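Local coordinates for beta-glucoside phosphorylase BglX (Unidentified, PDB 5VQE), which probably cleaves beta-glucosides by phosphorolysis, passing the glucosyl unit to phosphate, as a member of glycoside hydrolase family 3, at residues V62-F67 against L87-N92; F67-M72 against G102-G107; C39-D44 against L316-N321. All coordinates share one frame; numbering follows the deposited sequence.

Contact 1 (V62-F67 against L87-N92); sequences VMYRPF and LLIACN. With G2F (2-deoxy-2-fluoro-alpha-D-glucopyranose), chain B.
Val-62, Met-63 and Tyr-64 run parallel to Leu-88, Ile-89 and Ala-90 as neighbouring strands of a beta-alpha-beta unit, part of the TIM-barrel domain of this family 3 enzyme; helix 69-82 makes the connection between them. Val-62 buries the most surface and uses both its backbone polar atoms: its N donates to Leu-88 O at 3.0 Å, and its O receives an almost straight bond from Ala-90 N (2.8 Å, 174° at the hydrogen). Its side chain lies beside that of Ile-89, pointing the same way, with Val-62 CG2 4.1 Å from Ile-89 CG1. Tyr-64 continues the ladder, its N bonded to Ala-90 O at 3.1 Å. Over one face of its ring sits the Ile-89 methyl CG2, 3.9 Å from the ring centroid and 29° off the normal, a CH-pi contact. Thr-76 of helix 69-82, which covers this side of the sheet, hydrogen-bonds to Tyr-64 OH and limits the swing of the phenol. Met-63 and Ala-90 point to the other side, where the sugar binds. With CG anti to the backbone N (chi1 -168°), the methionine chain passes along the Ala-90 carbonyl, Met-63 CG resting 3.3 Å from Ala-90 O. Farther out it crosses the side chain of Asn-92 at about a right angle, and Met-63 SD comes to 3.6 Å from O6 of the bound fluoroglucose. Where the strands end, a water takes over from direct pairing: it donates to Tyr-64 O and accepts from Asn-92 N, 3.1 Å from that nitrogen.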
loop_
_atom_site.group_PDB
_atom_site.type_symbol
_atom_site.label_atom_id
_atom_site.label_comp_id
_atom_site.label_asym_id
_atom_site.label_seq_id
_atom_site.Cartn_x
_atom_site.Cartn_y
_atom_site.Cartn_z
ATOM N N VAL A 62 7.017 -14.497 7.769
ATOM C CA VAL A 62 5.618 -14.620 7.392
ATOM C C VAL A 62 5.044 -13.220 7.235
ATOM O O VAL A 62 5.584 -12.245 7.762
ATOM C CB VAL A 62 4.782 -15.417 8.416
ATOM C CG1 VAL A 62 5.310 -16.827 8.551
ATOM C CG2 VAL A 62 4.781 -14.720 9.769
ATOM N N MET A 63 3.938 -13.131 6.495
ATOM C CA MET A 63 3.132 -11.917 6.416
ATOM C C MET A 63 1.699 -12.248 6.806
ATOM O O MET A 63 1.130 -13.226 6.312
ATOM C CB MET A 63 3.139 -11.301 5.012
ATOM C CG MET A 63 2.535 -9.882 5.002
ATOM S SD MET A 63 1.862 -9.287 3.434
ATOM C CE MET A 63 0.338 -10.220 3.361
ATOM N N TYR A 64 1.123 -11.439 7.692
ATOM C CA TYR A 64 -0.268 -11.590 8.100
ATOM C C TYR A 64 -1.157 -10.841 7.112
ATOM O O TYR A 64 -0.964 -9.641 6.881
ATOM C CB TYR A 64 -0.514 -11.040 9.509
ATOM C CG TYR A 64 0.214 -11.737 10.644
ATOM C CD1 TYR A 64 0.534 -13.081 10.574
ATOM C CD2 TYR A 64 0.563 -11.044 11.793
ATOM C CE1 TYR A 64 1.187 -13.713 11.607
ATOM C CE2 TYR A 64 1.225 -11.672 12.837
ATOM C CZ TYR A 64 1.528 -13.008 12.735
ATOM O OH TYR A 64 2.183 -13.644 13.761
ATOM N N ARG A 65 -2.113 -11.551 6.521
ATOM C CA ARG A 65 -3.264 -10.913 5.901
ATOM C C ARG A 65 -4.106 -10.261 6.987
ATOM O O ARG A 65 -3.890 -10.499 8.177
ATOM C CB ARG A 65 -4.092 -11.933 5.128
ATOM C CG ARG A 65 -3.453 -12.396 3.823
ATOM C CD ARG A 65 -3.434 -11.298 2.753
ATOM N NE ARG A 65 -4.736 -10.662 2.569
ATOM C CZ ARG A 65 -5.791 -11.263 2.027
ATOM N NH1 ARG A 65 -5.711 -12.522 1.618
ATOM N NH2 ARG A 65 -6.935 -10.605 1.900
ATOM N N PRO A 66 -5.083 -9.434 6.613
ATOM C CA PRO A 66 -5.908 -8.778 7.638
ATOM C C PRO A 66 -6.842 -9.744 8.342
ATOM O O PRO A 66 -7.796 -10.260 7.750
ATOM C CB PRO A 66 -6.699 -7.722 6.850
ATOM C CG PRO A 66 -6.029 -7.606 5.538
ATOM C CD PRO A 66 -5.397 -8.939 5.264
ATOM N N PHE A 67 -6.549 -10.022 9.602
ATOM C CA PHE A 67 -7.509 -10.634 10.501
ATOM C C PHE A 67 -7.354 -9.932 11.851
ATOM O O PHE A 67 -6.698 -8.893 11.951
ATOM C CB PHE A 67 -7.330 -12.160 10.529
ATOM C CG PHE A 67 -5.926 -12.620 10.809
ATOM C CD1 PHE A 67 -5.038 -12.854 9.772
ATOM C CD2 PHE A 67 -5.512 -12.857 12.103
ATOM C CE1 PHE A 67 -3.753 -13.293 10.023
ATOM C CE2 PHE A 67 -4.223 -13.300 12.362
ATOM C CZ PHE A 67 -3.343 -13.517 11.318
ATOM N N LEU A 87 11.328 -15.393 13.365
ATOM C CA LEU A 87 10.753 -14.943 12.105
ATOM C C LEU A 87 10.722 -13.423 12.018
ATOM O O LEU A 87 10.434 -12.744 13.004
ATOM C CB LEU A 87 9.318 -15.455 11.962
ATOM C CG LEU A 87 9.124 -16.970 11.902
ATOM C CD1 LEU A 87 7.705 -17.352 12.315
ATOM C CD2 LEU A 87 9.420 -17.455 10.502
ATOM N N LEU A 88 10.984 -12.895 10.823
ATOM C CA LEU A 88 10.462 -11.578 10.481
ATOM C C LEU A 88 8.966 -11.717 10.230
ATOM O O LEU A 88 8.531 -12.656 9.554
ATOM C CB LEU A 88 11.161 -11.007 9.250
ATOM C CG LEU A 88 12.659 -10.733 9.396
ATOM C CD1 LEU A 88 13.231 -10.363 8.057
ATOM C CD2 LEU A 88 12.927 -9.640 10.411
ATOM N N ILE A 89 8.177 -10.819 10.816
ATOM C CA ILE A 89 6.720 -10.867 10.726
ATOM C C ILE A 89 6.269 -9.582 10.050
ATOM O O ILE A 89 6.352 -8.498 10.641
ATOM C CB ILE A 89 6.058 -11.041 12.101
ATOM C CG1 ILE A 89 6.478 -12.377 12.725
ATOM C CG2 ILE A 89 4.545 -11.006 11.974
ATOM C CD1 ILE A 89 6.051 -12.547 14.160
ATOM N N ALA A 90 5.795 -9.701 8.814
ATOM C CA ALA A 90 5.467 -8.557 7.981
ATOM C C ALA A 90 3.960 -8.327 7.901
ATOM O O ALA A 90 3.150 -9.208 8.203
ATOM C CB ALA A 90 6.033 -8.747 6.572
ATOM N N CYS A 91 3.600 -7.111 7.492
ATOM C CA CYS A 91 2.210 -6.723 7.297
ATOM C C CYS A 91 2.171 -5.526 6.348
ATOM O O CYS A 91 3.062 -4.666 6.392
ATOM C CB CYS A 91 1.546 -6.380 8.643
ATOM S SG CYS A 91 -0.275 -6.377 8.636
ATOM N N ASN A 92 1.135 -5.472 5.502
ATOM C CA ASN A 92 0.888 -4.332 4.615
ATOM C C ASN A 92 0.150 -3.237 5.393
ATOM O O ASN A 92 -1.017 -2.930 5.141
ATOM C CB ASN A 92 0.062 -4.744 3.396
ATOM C CG ASN A 92 0.838 -5.578 2.392
ATOM O OD1 ASN A 92 0.408 -6.674 1.987
ATOM N ND2 ASN A 92 1.954 -5.047 1.947
HETATM C C1 G2F B . 3.012 -7.390 -3.858
HETATM C C2 G2F B . 2.464 -5.927 -3.812
HETATM C C3 G2F B . 3.090 -5.220 -2.573
HETATM C C4 G2F B . 2.778 -6.071 -1.304
HETATM C C5 G2F B . 3.358 -7.510 -1.525
HETATM C C6 G2F B . 3.010 -8.449 -0.302
HETATM O O3 G2F B . 2.422 -3.999 -2.399
HETATM O O4 G2F B . 3.490 -5.506 -0.235
HETATM O O5 G2F B . 2.728 -8.074 -2.662
HETATM O O6 G2F B . 1.631 -8.381 -0.071
HETATM F F2 G2F B . 2.830 -5.260 -4.928
HETATM O O HOH W 1 -1.437 -7.128 5.340
#

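Contact 2 (F67-M72 against G102-G107); sequences FKAKRM and GGMEDG
Phe-67 meets Glu-105 through its backbone: Glu-105 N donates to Phe-67 O at 2.9 Å, straight at the hydrogen (177°) but arriving 55° out of the carbonyl plane and so away from the lone pairs. The next residue, Lys-68, lays its side chain alongside that of Glu-105, both pointing the same way, and a long salt bridge joins Lys-68 NZ to Glu-105 OE2 at 3.6 Å in an exposed position. Lys-68 is the N-cap of helix 69-82, while Met-104 to Gly-107 form a type I beta turn in the loop that follows strand 88-91; the contact thus ties the start of one barrel helix to the loop after the next strand. At Ala-69, in the first turn, the backbone N donates to the syn lone pair of Asp-106 OD1 (2.9 Å). A chi1 of 45°, which sets CG between the backbone N and the carbonyl carbon, brings the carboxylate there. Ala-69 CB also touches Met-104 SD at 3.5 Å. A water accepts from Lys-70 N and donates to the other oxygen, Asp-106 OD2; the N-H of Ala-69 and this donating water, at a helix start, are likely to favour the ionised aspartate. Met-72, one turn on, is extended beyond CG and crosses Met-104 at a slant, placing Met-72 CE 3.7 Å from Met-104 CB. Met-72 CE also lies 3.4 Å from Gly-103 O, a buried carbonyl oxygen with no polar partner in the model.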
loop_
_atom_site.group_PDB
_atom_site.type_symbol
_atom_site.label_atom_id
_atom_site.label_comp_id
_atom_site.label_asym_id
_atom_site.label_seq_id
_atom_site.Cartn_x
_atom_site.Cartn_y
_atom_site.Cartn_z
ATOM N N PHE A 67 -6.549 -10.022 9.602
ATOM C CA PHE A 67 -7.509 -10.634 10.501
ATOM C C PHE A 67 -7.354 -9.932 11.851
ATOM O O PHE A 67 -6.698 -8.893 11.951
ATOM C CB PHE A 67 -7.330 -12.160 10.529
ATOM C CG PHE A 67 -5.926 -12.620 10.809
ATOM C CD1 PHE A 67 -5.038 -12.854 9.772
ATOM C CD2 PHE A 67 -5.512 -12.857 12.103
ATOM C CE1 PHE A 67 -3.753 -13.293 10.023
ATOM C CE2 PHE A 67 -4.223 -13.300 12.362
ATOM C CZ PHE A 67 -3.343 -13.517 11.318
ATOM N N LYS A 68 -7.973 -10.478 12.892
ATOM C CA LYS A 68 -8.132 -9.727 14.132
ATOM C C LYS A 68 -6.817 -9.597 14.892
ATOM O O LYS A 68 -6.009 -10.529 14.948
ATOM C CB LYS A 68 -9.180 -10.390 15.029
ATOM C CG LYS A 68 -10.609 -10.108 14.594
ATOM C CD LYS A 68 -11.616 -10.748 15.537
ATOM C CE LYS A 68 -13.024 -10.768 14.941
ATOM N NZ LYS A 68 -13.157 -11.793 13.865
ATOM N N ALA A 69 -6.629 -8.428 15.513
ATOM C CA ALA A 69 -5.401 -8.153 16.246
ATOM C C ALA A 69 -5.118 -9.220 17.292
ATOM O O ALA A 69 -3.969 -9.634 17.474
ATOM C CB ALA A 69 -5.488 -6.784 16.913
ATOM N N LYS A 70 -6.149 -9.668 18.008
ATOM C CA LYS A 70 -5.926 -10.664 19.049
ATOM C C LYS A 70 -5.426 -11.976 18.460
ATOM O O LYS A 70 -4.598 -12.658 19.075
ATOM C CB LYS A 70 -7.212 -10.880 19.851
ATOM C CG LYS A 70 -7.242 -12.171 20.632
ATOM N N ARG A 71 -5.900 -12.335 17.267
ATOM C CA ARG A 71 -5.425 -13.546 16.606
ATOM C C ARG A 71 -4.001 -13.371 16.090
ATOM O O ARG A 71 -3.186 -14.302 16.175
ATOM C CB ARG A 71 -6.368 -13.928 15.465
ATOM C CG ARG A 71 -7.749 -14.362 15.929
ATOM C CD ARG A 71 -7.721 -15.752 16.544
ATOM N NE ARG A 71 -7.688 -16.795 15.524
ATOM C CZ ARG A 71 -7.663 -18.097 15.788
ATOM N NH1 ARG A 71 -7.658 -18.523 17.044
ATOM N NH2 ARG A 71 -7.638 -18.974 14.796
ATOM N N MET A 72 -3.679 -12.195 15.543
ATOM C CA MET A 72 -2.296 -11.930 15.166
ATOM C C MET A 72 -1.365 -12.113 16.353
ATOM O O MET A 72 -0.290 -12.705 16.216
ATOM C CB MET A 72 -2.154 -10.517 14.615
ATOM C CG MET A 72 -2.825 -10.307 13.294
ATOM S SD MET A 72 -2.395 -8.735 12.554
ATOM C CE MET A 72 -3.298 -8.891 11.022
ATOM N N GLY A 102 -4.933 -4.270 3.661
ATOM C CA GLY A 102 -3.877 -4.831 4.475
ATOM C C GLY A 102 -4.027 -4.410 5.920
ATOM O O GLY A 102 -5.043 -3.818 6.299
ATOM N N GLY A 103 -3.015 -4.687 6.732
ATOM C CA GLY A 103 -3.090 -4.344 8.134
ATOM C C GLY A 103 -3.874 -5.392 8.902
ATOM O O GLY A 103 -3.863 -6.574 8.566
ATOM N N MET A 104 -4.570 -4.946 9.944
ATOM C CA MET A 104 -5.393 -5.838 10.741
ATOM C C MET A 104 -6.855 -5.431 10.626
ATOM O O MET A 104 -7.187 -4.300 10.281
ATOM C CB MET A 104 -4.946 -5.854 12.208
ATOM C CG MET A 104 -4.927 -4.511 12.899
ATOM S SD MET A 104 -4.128 -4.551 14.530
ATOM C CE MET A 104 -2.449 -4.942 14.107
ATOM N N GLU A 105 -7.730 -6.390 10.911
ATOM C CA GLU A 105 -9.161 -6.176 10.720
ATOM C C GLU A 105 -9.690 -5.054 11.612
ATOM O O GLU A 105 -10.546 -4.271 11.188
ATOM C CB GLU A 105 -9.897 -7.488 10.991
ATOM C CG GLU A 105 -11.404 -7.412 10.916
ATOM C CD GLU A 105 -12.039 -8.776 11.098
ATOM O OE1 GLU A 105 -11.504 -9.754 10.531
ATOM O OE2 GLU A 105 -13.055 -8.874 11.820
ATOM N N ASP A 106 -9.189 -4.955 12.846
ATOM C CA ASP A 106 -9.757 -4.049 13.844
ATOM C C ASP A 106 -8.777 -2.978 14.323
ATOM O O ASP A 106 -8.944 -2.441 15.426
ATOM C CB ASP A 106 -10.284 -4.850 15.036
ATOM C CG ASP A 106 -9.324 -5.932 15.489
ATOM O OD1 ASP A 106 -8.246 -6.082 14.871
ATOM O OD2 ASP A 106 -9.663 -6.646 16.459
ATOM N N GLY A 107 -7.772 -2.632 13.523
ATOM C CA GLY A 107 -6.909 -1.512 13.843
ATOM C C GLY A 107 -7.514 -0.182 13.424
ATOM O O GLY A 107 -8.638 -0.096 12.930
HETATM O O HOH W 2 -8.719 -8.374 18.181
#

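Contact 3 (C39-D44 against L316-N321); sequences CEIIWD and LTFTLN. With G2F (2-deoxy-2-fluoro-alpha-D-glucopyranose), chain B.
Cys-39 and Thr-317 form a parallel beta bridge: Cys-39 N donates to Leu-316 O at 2.9 Å, and Phe-318 N returns a bent bond to Cys-39 O (2.7 Å, 131° at the hydrogen). The ladder stops there, as Phe-318 takes a positive phi of 85°. Its ring is sandwiched between Ile-41 CB, 3.9 Å from the centroid on one face, and Thr-317 CG2 on the other, while Cys-39 SG sits at the edge in a sulfur-aromatic contact. The ring also reaches the sugar obliquely, with Phe-318 CE2 3.8 Å from C6 of the fluoroglucose. Glu-40 bends at chi2 (-67°) to cross Thr-319 at about a right angle, and Thr-319 OG1 donates to the syn lone pair of Glu-40 OE2 at 2.6 Å. Replacing the glutamate by an alanine would probably leave the threonine hydroxyl without this acceptor and deprive the water shared by Ile-41 N and Thr-319 N of its weak bond to Glu-40 OE1. Strand 38-42 lies between strands 316-317 and 61-64, Leu-316 packs on helix 301-310, and Asn-321 caps the start of helix 322-335.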
loop_
_atom_site.group_PDB
_atom_site.type_symbol
_atom_site.label_atom_id
_atom_site.label_comp_id
_atom_site.label_asym_id
_atom_site.label_seq_id
_atom_site.Cartn_x
_atom_site.Cartn_y
_atom_site.Cartn_z
ATOM N N CYS A 39 9.317 -15.997 2.525
ATOM C CA CYS A 39 8.248 -15.476 3.363
ATOM C C CYS A 39 6.941 -16.150 2.972
ATOM O O CYS A 39 6.576 -16.158 1.791
ATOM C CB CYS A 39 8.112 -13.962 3.213
ATOM S SG CYS A 39 6.731 -13.323 4.148
ATOM N N GLU A 40 6.239 -16.702 3.958
ATOM C CA GLU A 40 4.961 -17.367 3.733
ATOM C C GLU A 40 3.799 -16.499 4.202
ATOM O O GLU A 40 3.859 -15.885 5.271
ATOM C CB GLU A 40 4.921 -18.709 4.462
ATOM C CG GLU A 40 5.636 -19.826 3.743
ATOM C CD GLU A 40 4.948 -20.211 2.434
ATOM O OE1 GLU A 40 3.706 -20.345 2.413
ATOM O OE2 GLU A 40 5.652 -20.353 1.416
ATOM N N ILE A 41 2.729 -16.477 3.414
ATOM C CA ILE A 41 1.536 -15.716 3.764
ATOM C C ILE A 41 0.718 -16.497 4.783
ATOM O O ILE A 41 0.707 -17.731 4.792
ATOM C CB ILE A 41 0.713 -15.389 2.499
ATOM C CG1 ILE A 41 -0.257 -14.242 2.778
ATOM C CG2 ILE A 41 -0.033 -16.619 1.988
ATOM C CD1 ILE A 41 -0.906 -13.684 1.518
ATOM N N ILE A 42 0.020 -15.774 5.654
ATOM C CA ILE A 42 -0.801 -16.385 6.690
ATOM C C ILE A 42 -2.164 -15.710 6.712
ATOM O O ILE A 42 -2.259 -14.478 6.703
ATOM C CB ILE A 42 -0.111 -16.307 8.066
ATOM C CG1 ILE A 42 0.993 -17.362 8.110
ATOM C CG2 ILE A 42 -1.111 -16.513 9.203
ATOM C CD1 ILE A 42 1.832 -17.337 9.320
ATOM N N TRP A 43 -3.215 -16.527 6.738
ATOM C CA TRP A 43 -4.594 -16.073 6.851
ATOM C C TRP A 43 -5.241 -16.791 8.027
ATOM O O TRP A 43 -4.774 -17.844 8.469
ATOM C CB TRP A 43 -5.427 -16.342 5.575
ATOM C CG TRP A 43 -4.701 -17.011 4.425
ATOM C CD1 TRP A 43 -3.945 -18.150 4.473
ATOM C CD2 TRP A 43 -4.698 -16.591 3.052
ATOM N NE1 TRP A 43 -3.458 -18.451 3.226
ATOM C CE2 TRP A 43 -3.909 -17.513 2.334
ATOM C CE3 TRP A 43 -5.280 -15.523 2.361
ATOM C CZ2 TRP A 43 -3.686 -17.397 0.962
ATOM C CZ3 TRP A 43 -5.056 -15.412 0.997
ATOM C CH2 TRP A 43 -4.267 -16.343 0.314
ATOM N N ASP A 44 -6.326 -16.213 8.529
ATOM C CA ASP A 44 -7.091 -16.799 9.633
ATOM C C ASP A 44 -8.473 -17.183 9.102
ATOM O O ASP A 44 -9.401 -16.374 9.085
ATOM C CB ASP A 44 -7.195 -15.836 10.812
ATOM C CG ASP A 44 -7.832 -16.486 12.042
ATOM O OD1 ASP A 44 -8.106 -15.771 13.030
ATOM O OD2 ASP A 44 -8.039 -17.718 12.028
ATOM N N LEU A 316 12.247 -14.319 -1.239
ATOM C CA LEU A 316 11.090 -14.537 -2.093
ATOM C C LEU A 316 9.835 -14.383 -1.256
ATOM O O LEU A 316 9.696 -15.032 -0.211
ATOM C CB LEU A 316 11.121 -15.934 -2.717
ATOM C CG LEU A 316 12.265 -16.212 -3.695
ATOM C CD1 LEU A 316 12.547 -17.704 -3.792
ATOM C CD2 LEU A 316 11.928 -15.668 -5.061
ATOM N N THR A 317 8.921 -13.539 -1.713
ATOM C CA THR A 317 7.701 -13.243 -0.964
ATOM C C THR A 317 6.580 -14.141 -1.482
ATOM O O THR A 317 6.015 -13.907 -2.554
ATOM C CB THR A 317 7.359 -11.764 -1.076
ATOM O OG1 THR A 317 8.476 -11.009 -0.589
ATOM C CG2 THR A 317 6.122 -11.419 -0.254
ATOM N N PHE A 318 6.296 -15.195 -0.720
ATOM C CA PHE A 318 5.158 -16.087 -0.918
ATOM C C PHE A 318 5.478 -17.181 -1.920
ATOM O O PHE A 318 6.317 -17.001 -2.810
ATOM C CB PHE A 318 3.898 -15.349 -1.386
ATOM C CG PHE A 318 3.486 -14.217 -0.498
ATOM C CD1 PHE A 318 3.980 -14.111 0.794
ATOM C CD2 PHE A 318 2.595 -13.257 -0.957
ATOM C CE1 PHE A 318 3.595 -13.054 1.611
ATOM C CE2 PHE A 318 2.210 -12.201 -0.144
ATOM C CZ PHE A 318 2.702 -12.106 1.139
ATOM N N THR A 319 4.801 -18.316 -1.766
ATOM C CA THR A 319 4.932 -19.454 -2.655
ATOM C C THR A 319 3.601 -19.694 -3.353
ATOM O O THR A 319 2.559 -19.176 -2.947
ATOM C CB THR A 319 5.345 -20.719 -1.894
ATOM O OG1 THR A 319 4.410 -20.966 -0.835
ATOM C CG2 THR A 319 6.745 -20.574 -1.313
ATOM N N LEU A 320 3.651 -20.497 -4.411
ATOM C CA LEU A 320 2.457 -20.902 -5.143
ATOM C C LEU A 320 2.063 -22.301 -4.676
ATOM O O LEU A 320 1.201 -22.452 -3.804
ATOM C CB LEU A 320 2.733 -20.846 -6.651
ATOM C CG LEU A 320 1.616 -21.169 -7.639
ATOM C CD1 LEU A 320 0.438 -20.243 -7.418
ATOM C CD2 LEU A 320 2.152 -21.053 -9.063
ATOM N N ASN A 321 2.707 -23.325 -5.232
ATOM C CA ASN A 321 2.711 -24.647 -4.627
ATOM C C ASN A 321 3.977 -24.770 -3.790
ATOM O O ASN A 321 5.080 -24.753 -4.357
ATOM C CB ASN A 321 2.667 -25.736 -5.698
ATOM C CG ASN A 321 2.587 -27.129 -5.105
ATOM O OD1 ASN A 321 3.606 -27.754 -4.816
ATOM N ND2 ASN A 321 1.372 -27.610 -4.904
HETATM C C1 G2F B . 3.012 -7.390 -3.858
HETATM C C2 G2F B . 2.464 -5.927 -3.812
HETATM C C3 G2F B . 3.090 -5.220 -2.573
HETATM C C4 G2F B . 2.778 -6.071 -1.304
HETATM C C5 G2F B . 3.358 -7.510 -1.525
HETATM C C6 G2F B . 3.010 -8.449 -0.302
HETATM O O3 G2F B . 2.422 -3.999 -2.399
HETATM O O4 G2F B . 3.490 -5.506 -0.235
HETATM O O5 G2F B . 2.728 -8.074 -2.662
HETATM O O6 G2F B . 1.631 -8.381 -0.071
HETATM F F2 G2F B . 2.830 -5.260 -4.928
HETATM O O HOH W 3 2.910 -18.068 0.912
#

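Overall arrangement
All three contacts belong to the N-terminal family 3 domain. Contacts 1 and 3 share one parallel sheet, in which 88-91, 61-64, 38-42 and 316-317 lie in succession, with centres about 10 Å apart; strands 61-64 and 38-42 join them. Contact 3 joins segments whose nearest ends are 272 residues apart, bringing the first of these strands beside the last, as closure of a TIM barrel requires. The segments of contacts 1 and 2 fall between its two and alternate along the chain. Contact 2 continues from contact 1 through Phe-67, its centre also about 10 Å away, and meets contact 3 through the Arg-71 to Asp-44 salt bridge. Contacts 1 and 3 both touch the sugar.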